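Oxidoreductase, zinc-binding dehydrogenase family (Myxococcus xanthus, PDB 5K1S) is a zinc-binding medium-chain reductase that takes part in the alternative de novo biosynthesis of isovaleryl coenzyme A. Local coordinates at residues A[309-312]-A[313-317]; A[262-265]-A[266-270]; A[94-97]-A[98-101]. All coordinates share one frame; numbering follows the deposited sequence.

Three local contacts settle an end, a turn and a face of one medium-chain reductase. Interaction 1 caps helix 311-323 and lies nearest the metal: the side chain of T309 is about 8 Å from a zinc ion and about 7 Å from that of the zinc ligand C166. Interaction 3, a turn in the GroES-like part, has its centre about 16 Å from that of interaction 1, with nearest atoms about 5 Å apart; R151 links them, its backbone N hydrogen-bonded to D315 and its side chain in cation-pi contact with W95. Interaction 2, in the Rossmann-type part, is remote, its centre about 29 Å from that of interaction 1 and about 44 Å from that of interaction 3.

Interaction 1 (A[309-312]-A[313-317])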
loop_
_atom_site.group_PDB
_atom_site.type_symbol
_atom_site.label_atom_id
_atom_site.label_comp_id
_atom_site.label_asym_id
_atom_site.label_seq_id
_atom_site.Cartn_x
_atom_site.Cartn_y
_atom_site.Cartn_z
ATOM N N THR A 309 -6.903 -14.305 7.370
ATOM C CA THR A 309 -7.817 -14.909 6.414
ATOM C C THR A 309 -9.234 -14.811 6.961
ATOM O O THR A 309 -9.445 -14.918 8.173
ATOM C CB THR A 309 -7.456 -16.379 6.145
ATOM O OG1 THR A 309 -6.085 -16.473 5.742
ATOM C CG2 THR A 309 -8.342 -16.970 5.054
ATOM N N THR A 310 -10.198 -14.609 6.070
ATOM C CA THR A 310 -11.594 -14.480 6.456
ATOM C C THR A 310 -12.320 -15.813 6.304
ATOM O O THR A 310 -11.822 -16.764 5.696
ATOM C CB THR A 310 -12.296 -13.405 5.619
ATOM O OG1 THR A 310 -12.351 -13.820 4.249
ATOM C CG2 THR A 310 -11.561 -12.079 5.720
ATOM N N GLN A 311 -13.525 -15.865 6.872
ATOM C CA GLN A 311 -14.330 -17.081 6.801
ATOM C C GLN A 311 -14.675 -17.423 5.357
ATOM O O GLN A 311 -14.710 -18.601 4.978
ATOM C CB GLN A 311 -15.597 -16.905 7.636
ATOM C CG GLN A 311 -16.326 -18.193 7.952
ATOM C CD GLN A 311 -17.464 -17.989 8.937
ATOM O OE1 GLN A 311 -18.169 -16.981 8.890
ATOM N NE2 GLN A 311 -17.643 -18.946 9.842
ATOM N N ALA A 312 -14.925 -16.404 4.531
ATOM C CA ALA A 312 -15.238 -16.648 3.128
ATOM C C ALA A 312 -14.007 -17.104 2.358
ATOM O O ALA A 312 -14.090 -18.014 1.525
ATOM C CB ALA A 312 -15.825 -15.387 2.495
ATOM N N GLU A 313 -12.856 -16.481 2.620
ATOM C CA GLU A 313 -11.637 -16.846 1.906
ATOM C C GLU A 313 -11.227 -18.280 2.211
ATOM O O GLU A 313 -10.765 -19.004 1.322
ATOM C CB GLU A 313 -10.512 -15.880 2.271
ATOM C CG GLU A 313 -10.758 -14.451 1.819
ATOM C CD GLU A 313 -9.952 -13.442 2.610
ATOM O OE1 GLU A 313 -9.224 -13.849 3.538
ATOM O OE2 GLU A 313 -10.052 -12.237 2.308
ATOM N N LEU A 314 -11.381 -18.711 3.465
ATOM C CA LEU A 314 -11.042 -20.086 3.810
ATOM C C LEU A 314 -11.989 -21.069 3.134
ATOM O O LEU A 314 -11.548 -22.103 2.615
ATOM C CB LEU A 314 -11.067 -20.275 5.327
ATOM C CG LEU A 314 -10.776 -21.699 5.818
ATOM C CD1 LEU A 314 -9.424 -22.191 5.314
ATOM C CD2 LEU A 314 -10.834 -21.773 7.336
ATOM N N ASP A 315 -13.291 -20.771 3.131
ATOM C CA ASP A 315 -14.233 -21.611 2.398
ATOM C C ASP A 315 -13.815 -21.744 0.940
ATOM O O ASP A 315 -13.871 -22.839 0.368
ATOM C CB ASP A 315 -15.648 -21.035 2.494
ATOM C CG ASP A 315 -16.273 -21.238 3.864
ATOM O OD1 ASP A 315 -15.916 -22.218 4.553
ATOM O OD2 ASP A 315 -17.130 -20.416 4.253
ATOM N N GLU A 316 -13.389 -20.639 0.325
ATOM C CA GLU A 316 -12.937 -20.688 -1.061
ATOM C C GLU A 316 -11.610 -21.428 -1.183
ATOM O O GLU A 316 -11.426 -22.235 -2.103
ATOM C CB GLU A 316 -12.815 -19.267 -1.615
ATOM C CG GLU A 316 -12.370 -19.194 -3.067
ATOM C CD GLU A 316 -13.356 -19.846 -4.018
ATOM O OE1 GLU A 316 -14.471 -20.201 -3.578
ATOM O OE2 GLU A 316 -13.014 -20.005 -5.209
ATOM N N ALA A 317 -10.674 -21.164 -0.271
ATOM C CA ALA A 317 -9.387 -21.850 -0.307
ATOM C C ALA A 317 -9.569 -23.355 -0.157
ATOM O O ALA A 317 -8.986 -24.142 -0.911
ATOM C CB ALA A 317 -8.475 -21.307 0.793
#
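T310 and E313 form a capping box at the start of helix 311-323, each side chain taking up a backbone N-H of the other residue. T310 is the N-cap. With chi1 at 66°, its OG1 lies between its own N and carbonyl carbon and faces into the first turn, where it accepts from E313 N at 3.2 Å. The reciprocal bond is shorter: T310 N donates to E313 OE1 at 2.8 Å, approaching from above the carboxylate plane, 54° out of it. E313 runs extended beyond CG back toward the cap, and T309 lines this return path, its CG2 3.7 Å from E313 CB and 3.6 Å from E313 OE1. The other carboxylate oxygen, OE2, is bonded to H173 and T177 of helix 165-178, so the buried glutamate ties the helix start to its neighbour as well as capping it. An alanine at E313 would remove the carboxylate and would probably leave T310 N without its acceptor and H173 and T177 without a shared partner. Past the cap ordinary helical bonding takes over. L314 N donates to T310 O at 3.0 Å and D315 N to Q311 O. The carbonyl of A312, whose methyl points outward, closes the next turn, with E316 N 3.0 Å from A312 O.

Interaction 2 (A[262-265]-A[266-270]); sequences SATF and DQTLK
F265 and L269, one turn apart on helix 262-270, pack their side chains along the same side of a helix that belongs to a beta-alpha-beta unit of the Rossmann-type domain, linking the parallel neighbouring strands 253-258 and 276-280. The backbone bonds come first, since they set the i to i+4 spacing on which the rest depends. T268 N donates to T264 O at 2.9 Å, and L269 N to F265 O at 3.0 Å; both donors lie nearly in line with the C=O they address, the second at a C=O...N angle of 172°.

A second kind of interaction is the polar side chain folded back on the helix. The hydroxyl of T268 stands beside its own backbone N (chi1 -67°), which brings OG1 to 3.0 Å from T264 O, the carbonyl already bonded to T268 N. T268 OG1 is also hydrogen-bonded to E258 OE1. T264 OG1 makes a weak bond to the same E258 oxygen, so both threonines gather at the end of strand 253-258.

Charge contributes one salt bridge: the extended K270 brings NZ to 2.8 Å from D266 OD2, on the syn side of the carboxylate.

Apolar packing fills another face. The phenyl ring of F265 is carried out to meet strand 289-291, where it touches V289 and L291, and it also packs on L291 of the second subunit. L269 touches the L291 of its own chain and L295 of helix 293-298. Within this cluster, L269 CD1 approaches the F265 ring obliquely and lies 3.6 Å from F265 CE2.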
loop_
_atom_site.group_PDB
_atom_site.type_symbol
_atom_site.label_atom_id
_atom_site.label_comp_id
_atom_site.label_asym_id
_atom_site.label_seq_id
_atom_site.Cartn_x
_atom_site.Cartn_y
_atom_site.Cartn_z
ATOM N N SER A 262 11.724 -7.563 3.556
ATOM C CA SER A 262 12.828 -6.613 3.454
ATOM C C SER A 262 13.936 -7.124 2.540
ATOM O O SER A 262 14.555 -6.341 1.808
ATOM C CB SER A 262 13.387 -6.318 4.848
ATOM O OG SER A 262 13.789 -7.510 5.503
ATOM N N ALA A 263 14.206 -8.429 2.564
ATOM C CA ALA A 263 15.368 -8.955 1.855
ATOM C C ALA A 263 15.277 -8.699 0.355
ATOM O O ALA A 263 16.294 -8.447 -0.301
ATOM C CB ALA A 263 15.521 -10.449 2.132
ATOM N N THR A 264 14.070 -8.759 -0.208
ATOM C CA THR A 264 13.870 -8.609 -1.644
ATOM C C THR A 264 13.100 -7.349 -2.013
ATOM O O THR A 264 12.877 -7.106 -3.204
ATOM C CB THR A 264 13.126 -9.827 -2.203
ATOM O OG1 THR A 264 11.799 -9.868 -1.664
ATOM C CG2 THR A 264 13.848 -11.117 -1.850
ATOM N N PHE A 265 12.700 -6.538 -1.032
ATOM C CA PHE A 265 11.770 -5.444 -1.298
ATOM C C PHE A 265 12.360 -4.435 -2.279
ATOM O O PHE A 265 11.727 -4.083 -3.281
ATOM C CB PHE A 265 11.387 -4.761 0.015
ATOM C CG PHE A 265 10.186 -3.867 -0.095
ATOM C CD1 PHE A 265 8.913 -4.402 -0.180
ATOM C CD2 PHE A 265 10.329 -2.492 -0.106
ATOM C CE1 PHE A 265 7.809 -3.584 -0.278
ATOM C CE2 PHE A 265 9.229 -1.670 -0.203
ATOM C CZ PHE A 265 7.967 -2.215 -0.288
ATOM N N ASP A 266 13.576 -3.954 -2.004
ATOM C CA ASP A 266 14.161 -2.904 -2.834
ATOM C C ASP A 266 14.221 -3.322 -4.300
ATOM O O ASP A 266 13.993 -2.499 -5.195
ATOM C CB ASP A 266 15.555 -2.549 -2.319
ATOM C CG ASP A 266 16.159 -1.364 -3.046
ATOM O OD1 ASP A 266 15.745 -0.220 -2.762
ATOM O OD2 ASP A 266 17.049 -1.576 -3.898
ATOM N N GLN A 267 14.525 -4.593 -4.566
ATOM C CA GLN A 267 14.550 -5.077 -5.944
ATOM C C GLN A 267 13.140 -5.239 -6.498
ATOM O O GLN A 267 12.901 -4.979 -7.684
ATOM C CB GLN A 267 15.309 -6.400 -6.019
ATOM C CG GLN A 267 16.800 -6.276 -5.775
ATOM C CD GLN A 267 17.512 -5.539 -6.889
ATOM O OE1 GLN A 267 17.905 -6.138 -7.892
ATOM N NE2 GLN A 267 17.681 -4.233 -6.722
ATOM N N THR A 268 12.195 -5.677 -5.660
ATOM C CA THR A 268 10.809 -5.807 -6.100
ATOM C C THR A 268 10.302 -4.495 -6.683
ATOM O O THR A 268 9.740 -4.467 -7.783
ATOM C CB THR A 268 9.923 -6.255 -4.933
ATOM O OG1 THR A 268 10.275 -7.587 -4.539
ATOM C CG2 THR A 268 8.444 -6.225 -5.320
ATOM N N LEU A 269 10.489 -3.395 -5.951
ATOM C CA LEU A 269 10.047 -2.091 -6.434
ATOM C C LEU A 269 10.623 -1.792 -7.812
ATOM O O LEU A 269 9.884 -1.496 -8.758
ATOM C CB LEU A 269 10.450 -1.002 -5.440
ATOM C CG LEU A 269 9.755 -1.025 -4.080
ATOM C CD1 LEU A 269 10.425 -0.041 -3.137
ATOM C CD2 LEU A 269 8.275 -0.701 -4.227
ATOM N N LYS A 270 11.950 -1.865 -7.942
ATOM C CA LYS A 270 12.590 -1.611 -9.228
ATOM C C LYS A 270 12.052 -2.519 -10.324
ATOM O O LYS A 270 12.166 -2.183 -11.507
ATOM C CB LYS A 270 14.102 -1.791 -9.100
ATOM C CG LYS A 270 14.749 -0.854 -8.093
ATOM C CD LYS A 270 16.175 -1.266 -7.788
ATOM C CE LYS A 270 16.790 -0.379 -6.721
ATOM N NZ LYS A 270 18.143 -0.848 -6.318
#

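Interaction 3 (A[94-97]-A[98-101]); sequences GWKT and GDRA
D99 sets its CB against the W95 indole and turns its carboxylate back to K96 across a type II beta turn from K96 to D99. The turn lies in the GroES-like part, between strand 80-88 and its antiparallel partner 100-103. It is closed by D99 N donating to K96 O at 3.2 Å, and G98, with its positive phi of 95°, occupies its third position. From there the aspartate can be followed outward. Its CB sits at the edge of the W95 indole, near the ring plane, 3.8 Å from CE3, while A101 CB lies at the same distance from CZ3. Beyond CG the carboxylate is turned 67° from the indole plane, and its two oxygens part company. OD2 accepts from K96 N at 2.6 Å along an almost straight N-H (176°), the donor standing above the carboxylate plane. OD1 faces the lysine tail, which bends at its last torsion to place NZ 3.3 Å away in a salt bridge whose hydrogen bond is weak. W95 packs on V47 of strand 46-56, V85 of 80-88 and L149 of 149-151. With one K96 group at each oxygen, the carboxylate is probably restrained from turning about its CB-CG bond.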
loop_
_atom_site.group_PDB
_atom_site.type_symbol
_atom_site.label_atom_id
_atom_site.label_comp_id
_atom_site.label_asym_id
_atom_site.label_seq_id
_atom_site.Cartn_x
_atom_site.Cartn_y
_atom_site.Cartn_z
ATOM N N GLY A 94 -26.314 -22.844 11.001
ATOM C CA GLY A 94 -25.630 -23.382 9.846
ATOM C C GLY A 94 -24.751 -24.580 10.110
ATOM O O GLY A 94 -24.141 -25.101 9.174
ATOM N N TRP A 95 -24.671 -25.044 11.355
ATOM C CA TRP A 95 -23.755 -26.113 11.728
ATOM C C TRP A 95 -24.508 -27.205 12.467
ATOM O O TRP A 95 -25.243 -26.927 13.421
ATOM C CB TRP A 95 -22.614 -25.573 12.594
ATOM C CG TRP A 95 -21.716 -24.648 11.842
ATOM C CD1 TRP A 95 -21.776 -23.286 11.815
ATOM C CD2 TRP A 95 -20.626 -25.020 10.993
ATOM N NE1 TRP A 95 -20.785 -22.785 11.006
ATOM C CE2 TRP A 95 -20.067 -23.830 10.488
ATOM C CE3 TRP A 95 -20.068 -26.242 10.611
ATOM C CZ2 TRP A 95 -18.977 -23.828 9.622
ATOM C CZ3 TRP A 95 -18.987 -26.237 9.753
ATOM C CH2 TRP A 95 -18.453 -25.039 9.268
ATOM N N LYS A 96 -24.321 -28.443 12.018
ATOM C CA LYS A 96 -24.905 -29.615 12.649
ATOM C C LYS A 96 -23.814 -30.655 12.856
ATOM O O LYS A 96 -22.744 -30.594 12.245
ATOM C CB LYS A 96 -26.045 -30.202 11.803
ATOM C CG LYS A 96 -25.619 -30.646 10.412
ATOM C CD LYS A 96 -26.782 -31.257 9.644
ATOM C CE LYS A 96 -26.345 -31.774 8.280
ATOM N NZ LYS A 96 -25.805 -30.690 7.410
ATOM N N THR A 97 -24.093 -31.613 13.736
ATOM C CA THR A 97 -23.158 -32.707 13.960
ATOM C C THR A 97 -22.856 -33.415 12.645
ATOM O O THR A 97 -23.737 -33.600 11.800
ATOM C CB THR A 97 -23.727 -33.703 14.971
ATOM O OG1 THR A 97 -24.975 -34.222 14.488
ATOM C CG2 THR A 97 -23.938 -33.033 16.322
ATOM N N GLY A 98 -21.596 -33.810 12.473
ATOM C CA GLY A 98 -21.154 -34.459 11.262
ATOM C C GLY A 98 -20.541 -33.538 10.229
ATOM O O GLY A 98 -19.902 -34.029 9.290
ATOM N N ASP A 99 -20.712 -32.225 10.367
ATOM C CA ASP A 99 -20.134 -31.290 9.413
ATOM C C ASP A 99 -18.612 -31.282 9.523
ATOM O O ASP A 99 -18.037 -31.574 10.575
ATOM C CB ASP A 99 -20.683 -29.881 9.643
ATOM C CG ASP A 99 -22.158 -29.763 9.294
ATOM O OD1 ASP A 99 -22.634 -30.528 8.428
ATOM O OD2 ASP A 99 -22.841 -28.899 9.885
ATOM N N ARG A 100 -17.961 -30.937 8.415
ATOM C CA ARG A 100 -16.507 -30.928 8.309
ATOM C C ARG A 100 -16.029 -29.482 8.313
ATOM O O ARG A 100 -16.422 -28.696 7.444
ATOM C CB ARG A 100 -16.056 -31.645 7.038
ATOM C CG ARG A 100 -16.620 -33.050 6.888
ATOM C CD ARG A 100 -16.463 -33.559 5.464
ATOM N NE ARG A 100 -15.070 -33.541 5.026
ATOM C CZ ARG A 100 -14.200 -34.523 5.241
ATOM N NH1 ARG A 100 -14.567 -35.618 5.893
ATOM N NH2 ARG A 100 -12.953 -34.409 4.802
ATOM N N ALA A 101 -15.178 -29.136 9.279
ATOM C CA ALA A 101 -14.790 -27.751 9.500
ATOM C C ALA A 101 -13.275 -27.619 9.601
ATOM O O ALA A 101 -12.556 -28.589 9.856
ATOM C CB ALA A 101 -15.439 -27.189 10.771
#